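Local atomic coordinates of cyanuric acid amidohydrolase (Azorhizobium caulinodans, PDB entry 4NQ3), a protein that hydrolyses cyanuric acid, opening its s-triazine ring to give carboxybiuret, which spontaneously loses carbon dioxide to form biuret. Residues 153-158 / 234-239; 110-115 / 135-140; 257-262 / 315-320. All blocks are in the same frame, centred on the assembly; numbering follows the deposited sequence.

Interaction 1: residues 153-158 / 234-239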
# COMPACT_ATOMS: atom_id res chain seq x y z
N VAL A 153 15.90 26.15 -8.08
CA VAL A 153 16.47 25.30 -9.12
C VAL A 153 15.84 23.91 -9.07
O VAL A 153 16.06 23.15 -8.13
CB VAL A 153 17.98 25.20 -8.99
CG1 VAL A 153 18.55 24.36 -10.13
CG2 VAL A 153 18.55 26.59 -9.03
N GLN A 154 15.02 23.61 -10.08
CA GLN A 154 14.38 22.31 -10.21
C GLN A 154 15.29 21.36 -10.96
O GLN A 154 15.83 21.72 -11.98
CB GLN A 154 13.04 22.46 -10.92
CG GLN A 154 12.25 21.20 -11.09
CD GLN A 154 11.94 20.56 -9.77
OE1 GLN A 154 11.34 21.17 -8.88
NE2 GLN A 154 12.36 19.31 -9.62
N VAL A 155 15.49 20.15 -10.46
CA VAL A 155 16.28 19.16 -11.16
C VAL A 155 15.51 17.84 -11.22
O VAL A 155 14.96 17.39 -10.21
CB VAL A 155 17.65 18.94 -10.50
CG1 VAL A 155 18.32 17.67 -11.03
CG2 VAL A 155 18.52 20.12 -10.75
N LYS A 156 15.46 17.25 -12.40
CA LYS A 156 14.91 15.92 -12.56
C LYS A 156 16.09 14.97 -12.68
O LYS A 156 16.94 15.15 -13.55
CB LYS A 156 14.04 15.83 -13.80
CG LYS A 156 13.30 14.52 -13.92
CD LYS A 156 12.18 14.49 -12.96
CE LYS A 156 11.83 13.08 -12.54
NZ LYS A 156 10.83 13.08 -11.43
N CYS A 157 16.18 13.98 -11.79
CA CYS A 157 17.34 13.10 -11.80
C CYS A 157 16.94 11.64 -11.86
O CYS A 157 15.81 11.29 -11.54
CB CYS A 157 18.20 13.32 -10.56
SG CYS A 157 17.21 13.15 -9.03
N PRO A 158 17.88 10.76 -12.22
CA PRO A 158 17.58 9.35 -12.43
C PRO A 158 17.52 8.58 -11.13
O PRO A 158 17.56 9.22 -10.07
CB PRO A 158 18.74 8.87 -13.31
CG PRO A 158 19.85 9.75 -12.95
CD PRO A 158 19.24 11.10 -12.67
N HIS A 234 19.75 14.24 -16.61
CA HIS A 234 19.11 15.26 -15.78
C HIS A 234 18.41 16.34 -16.61
O HIS A 234 18.85 16.66 -17.71
CB HIS A 234 20.12 15.95 -14.85
CG HIS A 234 20.94 15.02 -14.01
ND1 HIS A 234 22.05 14.37 -14.50
CD2 HIS A 234 20.80 14.62 -12.72
CE1 HIS A 234 22.57 13.61 -13.54
NE2 HIS A 234 21.83 13.75 -12.45
N GLU A 235 17.33 16.91 -16.07
CA GLU A 235 16.76 18.15 -16.60
C GLU A 235 16.93 19.23 -15.56
O GLU A 235 16.61 19.02 -14.39
CB GLU A 235 15.29 18.00 -16.95
CG GLU A 235 15.02 16.72 -17.72
CD GLU A 235 14.94 16.95 -19.22
OE1 GLU A 235 13.82 16.84 -19.78
OE2 GLU A 235 16.01 17.21 -19.85
N ILE A 236 17.45 20.38 -15.96
CA ILE A 236 17.64 21.48 -15.03
C ILE A 236 16.82 22.70 -15.45
O ILE A 236 16.83 23.11 -16.63
CB ILE A 236 19.11 21.88 -14.94
CG1 ILE A 236 19.89 20.81 -14.17
CG2 ILE A 236 19.27 23.21 -14.23
CD1 ILE A 236 20.22 19.61 -14.99
N VAL A 237 16.11 23.29 -14.50
CA VAL A 237 15.38 24.52 -14.75
C VAL A 237 15.68 25.50 -13.64
O VAL A 237 15.37 25.21 -12.48
CB VAL A 237 13.87 24.29 -14.83
CG1 VAL A 237 13.16 25.58 -15.08
CG2 VAL A 237 13.57 23.31 -15.93
N VAL A 238 16.27 26.64 -13.98
CA VAL A 238 16.60 27.69 -13.01
C VAL A 238 15.57 28.83 -13.07
O VAL A 238 15.34 29.40 -14.13
CB VAL A 238 18.00 28.28 -13.27
CG1 VAL A 238 18.23 29.52 -12.45
CG2 VAL A 238 19.08 27.26 -13.01
N LEU A 239 14.98 29.18 -11.94
CA LEU A 239 14.05 30.30 -11.85
C LEU A 239 14.62 31.40 -10.97
O LEU A 239 15.12 31.15 -9.87
CB LEU A 239 12.71 29.84 -11.27
CG LEU A 239 12.06 28.65 -11.94
CD1 LEU A 239 10.86 28.22 -11.15
CD2 LEU A 239 11.67 29.04 -13.34
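Gln-154 and Val-237 pair across two antiparallel strands, with backbone N-H...O bonds in both directions. Gln-154 N lies 2.9 Å from Val-237 O, and Val-237 N lies 3.0 Å from Gln-154 O. Lys-156 and Glu-235 form the next hydrogen-bonded pair, with Lys-156 N 2.9 Å from Glu-235 O. Between them, Val-155 and Ile-236 make a non-hydrogen-bonded pair. Their side chains run side by side, and Val-155 CG2 touches Ile-236 CG1 at 3.7 Å. Val-153 and Val-238 pack in the same way on this apolar face, joined by their CG2 methyls.

The other face carries Gln-154, Lys-156 and Glu-235, with Val-237 among them. CB of Lys-156 sits 4.0 Å from CB of Glu-235, and the two ends then part. Lys-156 starts with CG anti to its backbone N (chi1 -173°) and bends at chi2. This takes NZ to Ser-226 OG and Met-78 O. Lys-156 is an active-site residue and Ser-226 the nucleophile, so the strand carries one half of a Ser-Lys dyad. The carboxylate of Glu-235 accepts from the backbone N of Leu-76. Gln-154 OE1 is hydrogen-bonded to Ser-224 OG.

At the strand ends, Pro-158 CD lies over one face of the His-234 ring, 4.0 Å from its centroid, in a CH-pi contact. Cys-157 CB approaches the same ring obliquely, 3.6 Å from His-234 CD2. ND1 of His-234 is bonded to Thr-114 OG1, which helps fix the turn of the ring.

Strand 150-157 is flanked on its other edge by strand 223-227, which brings Ser-226 alongside. Helix 180-199 packs on Val-153, Val-155 and Cys-157. Helix 125-141 lies on His-234, Ile-236 and Val-238, and strand 75-80 meets the opposite face.

Interaction 2: residues 110-115 / 135-140. With SO4 (sulfate ion), chain F; SO4 (sulfate ion), chain D.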
# COMPACT_ATOMS: atom_id res chain seq x y z
N GLY A 110 15.71 29.68 -17.00
CA GLY A 110 16.78 29.08 -17.79
C GLY A 110 16.70 27.57 -17.72
O GLY A 110 16.27 27.01 -16.71
N ARG A 111 17.09 26.90 -18.79
CA ARG A 111 17.03 25.44 -18.77
C ARG A 111 18.37 24.90 -19.19
O ARG A 111 19.15 25.63 -19.79
CB ARG A 111 15.95 24.91 -19.71
CG ARG A 111 16.05 25.53 -21.03
CD ARG A 111 15.41 24.75 -22.11
NE ARG A 111 15.53 25.53 -23.34
CZ ARG A 111 14.80 25.33 -24.43
NH1 ARG A 111 13.88 24.37 -24.43
NH2 ARG A 111 14.98 26.11 -25.50
N ALA A 112 18.60 23.62 -18.92
CA ALA A 112 19.81 22.92 -19.35
C ALA A 112 19.57 21.42 -19.19
O ALA A 112 18.72 21.01 -18.40
CB ALA A 112 21.01 23.36 -18.54
N HIS A 113 20.34 20.62 -19.93
CA HIS A 113 20.23 19.15 -19.95
C HIS A 113 21.58 18.58 -19.61
O HIS A 113 22.57 19.32 -19.51
CB HIS A 113 19.80 18.67 -21.34
CG HIS A 113 18.54 19.31 -21.81
ND1 HIS A 113 17.33 18.65 -21.88
CD2 HIS A 113 18.29 20.60 -22.17
CE1 HIS A 113 16.40 19.50 -22.29
NE2 HIS A 113 16.96 20.68 -22.47
N THR A 114 21.65 17.27 -19.44
CA THR A 114 22.95 16.66 -19.24
C THR A 114 23.04 15.35 -20.00
O THR A 114 22.02 14.78 -20.42
CB THR A 114 23.27 16.40 -17.76
OG1 THR A 114 22.60 15.21 -17.33
CG2 THR A 114 22.91 17.58 -16.91
N PRO A 115 24.26 14.87 -20.21
CA PRO A 115 24.38 13.56 -20.82
C PRO A 115 23.87 12.53 -19.85
O PRO A 115 23.68 12.84 -18.66
CB PRO A 115 25.88 13.40 -21.04
CG PRO A 115 26.44 14.77 -20.89
CD PRO A 115 25.58 15.44 -19.89
N VAL A 135 23.69 23.37 -13.96
CA VAL A 135 23.04 24.50 -13.31
C VAL A 135 23.72 25.81 -13.67
O VAL A 135 23.05 26.84 -13.80
CB VAL A 135 23.04 24.37 -11.79
CG1 VAL A 135 22.44 25.60 -11.19
CG2 VAL A 135 22.25 23.16 -11.39
N ARG A 136 25.04 25.78 -13.86
CA ARG A 136 25.74 26.99 -14.29
C ARG A 136 25.26 27.38 -15.70
O ARG A 136 24.92 28.55 -15.94
CB ARG A 136 27.26 26.79 -14.23
CG ARG A 136 27.84 26.86 -12.81
CD ARG A 136 29.31 26.45 -12.81
NE ARG A 136 29.86 26.13 -11.48
CZ ARG A 136 30.45 24.98 -11.17
NH1 ARG A 136 30.59 24.02 -12.09
NH2 ARG A 136 30.92 24.77 -9.94
N ARG A 137 25.19 26.40 -16.60
CA ARG A 137 24.68 26.64 -17.95
C ARG A 137 23.28 27.22 -17.95
O ARG A 137 23.02 28.22 -18.61
CB ARG A 137 24.69 25.35 -18.78
CG ARG A 137 26.04 25.05 -19.42
CD ARG A 137 25.99 23.81 -20.28
NE ARG A 137 26.27 22.63 -19.48
CZ ARG A 137 25.54 21.53 -19.48
NH1 ARG A 137 24.45 21.47 -20.24
NH2 ARG A 137 25.88 20.50 -18.72
N ALA A 138 22.36 26.60 -17.21
CA ALA A 138 21.00 27.12 -17.18
C ALA A 138 20.95 28.54 -16.62
O ALA A 138 20.19 29.38 -17.11
CB ALA A 138 20.11 26.21 -16.36
N MSE A 139 21.76 28.81 -15.59
CA MSE A 139 21.88 30.16 -15.04
C MSE A 139 22.21 31.17 -16.12
O MSE A 139 21.54 32.20 -16.26
CB MSE A 139 22.97 30.21 -13.96
CG MSE A 139 22.49 29.86 -12.57
SE MSE A 139 23.94 30.06 -11.32
CE MSE A 139 24.10 31.99 -11.34
N ALA A 140 23.25 30.88 -16.88
CA ALA A 140 23.64 31.71 -18.00
C ALA A 140 22.50 31.92 -19.00
O ALA A 140 22.28 33.02 -19.48
CB ALA A 140 24.82 31.09 -18.69
S SO4 F . 22.43 22.38 -22.43
O1 SO4 F . 23.54 23.24 -22.01
O2 SO4 F . 22.76 21.63 -23.64
O3 SO4 F . 22.16 21.41 -21.37
O4 SO4 F . 21.25 23.22 -22.68
S SO4 D . 17.68 28.53 -24.87
O1 SO4 D . 18.71 28.09 -25.82
O2 SO4 D . 18.08 29.76 -24.16
O3 SO4 D . 16.43 28.76 -25.60
O4 SO4 D . 17.52 27.47 -23.87
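Arg-137 NH1 reaches back from the helix and donates to His-113 O, 2.9 Å away, and it also grips a sulfate ion. The bond from Arg-137 NH1 to O1 of that sulfate (chain F) is 2.7 Å long. O3 of the same sulfate also lies by His-113 N, but too close for that bond to be trusted. Both sulfates here probably come from the crystallisation liquor. A bend at chi3 (-89°) of Arg-137 turns the guanidinium edge toward both acceptors.

Behind these polar groups the packing is small and apolar. Ala-112 CB meets Ala-138 CB at 3.7 Å. Gly-110 CA makes a C-H...O contact with Ala-138 O, 3.5 Å away. A CB on Gly-110 would run into that oxygen; the lack of one lets the helix lie this close.

The side chain of Arg-111 starts out away from the helix and binds the second sulfate (chain D) with its guanidinium edge. Arg-111 NE donates to O4 of the chain D sulfate at 2.8 Å, and Arg-111 NH2 to its O3 at 3.0 Å. With an alanine here, that sulfate would probably lose its two-point hold on the strand.

Strand 106-113 and helix 125-141 open a beta-alpha-beta crossover that continues into the parallel strand 150-157. Strand 235-242 lies between the two strands and bonds to the backbone of Gly-110 and Ala-112. Helix 180-199 packs beside helix 125-141, against Val-135, Arg-136 and Met-139.

Interaction 3: residues 257-262 / 315-320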
# COMPACT_ATOMS: atom_id res chain seq x y z
N ALA A 257 11.38 25.42 7.95
CA ALA A 257 12.24 24.86 8.99
C ALA A 257 11.82 23.42 9.27
O ALA A 257 12.66 22.54 9.52
CB ALA A 257 12.15 25.69 10.22
N ASP A 258 10.51 23.18 9.23
CA ASP A 258 9.98 21.83 9.30
C ASP A 258 8.65 21.72 8.51
O ASP A 258 8.26 22.65 7.80
CB ASP A 258 9.80 21.37 10.74
CG ASP A 258 8.97 22.32 11.56
OD1 ASP A 258 8.06 22.97 10.99
OD2 ASP A 258 9.23 22.43 12.79
N ALA A 259 7.99 20.57 8.66
CA ALA A 259 6.86 20.21 7.82
C ALA A 259 5.63 21.08 8.06
O ALA A 259 4.72 21.09 7.25
CB ALA A 259 6.51 18.74 8.00
N ILE A 260 5.59 21.81 9.16
CA ILE A 260 4.42 22.65 9.38
C ILE A 260 4.80 24.12 9.47
O ILE A 260 4.01 24.95 9.95
CB ILE A 260 3.64 22.24 10.63
CG1 ILE A 260 4.55 22.27 11.85
CG2 ILE A 260 3.02 20.86 10.44
CD1 ILE A 260 3.84 21.86 13.09
N ASP A 261 5.99 24.45 8.98
CA ASP A 261 6.46 25.83 9.00
C ASP A 261 5.93 26.58 7.78
O ASP A 261 6.56 26.58 6.73
CB ASP A 261 7.98 25.88 9.05
CG ASP A 261 8.52 27.28 9.23
OD1 ASP A 261 7.78 28.12 9.81
OD2 ASP A 261 9.66 27.55 8.79
N VAL A 262 4.76 27.21 7.92
CA VAL A 262 4.09 27.82 6.77
C VAL A 262 4.42 29.29 6.66
O VAL A 262 3.89 29.98 5.79
CB VAL A 262 2.55 27.64 6.83
CG1 VAL A 262 2.14 26.22 6.45
CG2 VAL A 262 2.02 28.01 8.20
N ALA A 315 1.65 14.35 1.24
CA ALA A 315 0.27 14.56 1.70
C ALA A 315 0.22 15.57 2.84
O ALA A 315 -0.62 16.47 2.85
CB ALA A 315 -0.36 13.24 2.14
N PHE A 316 1.13 15.44 3.80
CA PHE A 316 1.10 16.28 4.99
C PHE A 316 1.43 17.73 4.66
O PHE A 316 0.66 18.63 4.98
CB PHE A 316 2.08 15.76 6.03
CG PHE A 316 1.86 16.32 7.39
CD1 PHE A 316 0.68 16.02 8.09
CD2 PHE A 316 2.82 17.14 7.99
CE1 PHE A 316 0.47 16.54 9.37
CE2 PHE A 316 2.62 17.67 9.28
CZ PHE A 316 1.44 17.36 9.97
N VAL A 317 2.56 17.96 4.01
CA VAL A 317 2.93 19.32 3.67
C VAL A 317 1.96 19.94 2.66
O VAL A 317 1.71 21.14 2.71
CB VAL A 317 4.37 19.40 3.11
CG1 VAL A 317 4.67 20.80 2.55
CG2 VAL A 317 5.38 18.98 4.17
N ALA A 318 1.40 19.14 1.74
CA ALA A 318 0.45 19.70 0.77
C ALA A 318 -0.74 20.29 1.51
O ALA A 318 -1.22 21.39 1.19
CB ALA A 318 0.00 18.64 -0.24
N GLY A 319 -1.19 19.58 2.54
CA GLY A 319 -2.28 20.05 3.36
C GLY A 319 -1.94 21.35 4.06
O GLY A 319 -2.73 22.29 4.03
N ALA A 320 -0.76 21.44 4.69
CA ALA A 320 -0.38 22.67 5.36
C ALA A 320 -0.41 23.87 4.39
O ALA A 320 -1.10 24.86 4.63
CB ALA A 320 1.00 22.53 6.01
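Ile-260 and Ala-259 pack on Phe-316 and Val-317 in the buried part of the contact; Ile-260 CG2 is 3.4 Å from Phe-316 CE2. The methyl reaches the ring obliquely. Ala-259 CB meets the same ring at the edge, 4.0 Å from Phe-316 CD2. It also touches Val-317 CG2, so the small alanine fits between two side chains of the helix. Phe-316 has CG anti to its backbone N (chi1 -164°), which carries the ring from the helix out to the loop. Val-262 CG1 lies on Ala-320 CB at 3.9 Å and extends the packed side. Ile-260 and Val-262 also pack on Ala-322 and Gly-323 of a second subunit, and Phe-316 on its Gly-85. No hydrogen bond joins the segments.

The loop joins strand 249-256 to helix 263-271 and packs on helix 309-325. It is shaped by its own bonds. Residues 258-261 form a type I beta turn, closed by Asp-261 N to Asp-258 O at 3.1 Å. Asp-258 OD1 accepts from Ile-260 N and makes an Asx turn inside it, with the donor above the carboxylate plane. The turn sets Ala-259 and Ile-260 against the helix.

The side of the loop turned from the helix is more open. Asp-258 and Asp-261 are partly exposed there. Asp-261 OD2 takes the N-H of Ala-257, and Asp-258 OD2 forms a salt bridge with Arg-295.

Interactions 1 and 2 share a sheet and touch directly. Strand 235-242 is common to both: it pairs with 153-158 on one edge and with 110-115 on the other, and the helix of interaction 2 lies on its apolar side chains. Interaction 1 is core, held by backbone bonds, and holds the active-site Lys-156. Interaction 2 is only partly buried, and its charged side chains gather sulfate. Interaction 3 stands apart, about 23 Å from interaction 1 and 30 Å from interaction 2, centre to centre. It is also buried, but it joins a loop to a helix mainly by apolar side chains, with no hydrogen bond across, and borders a second subunit.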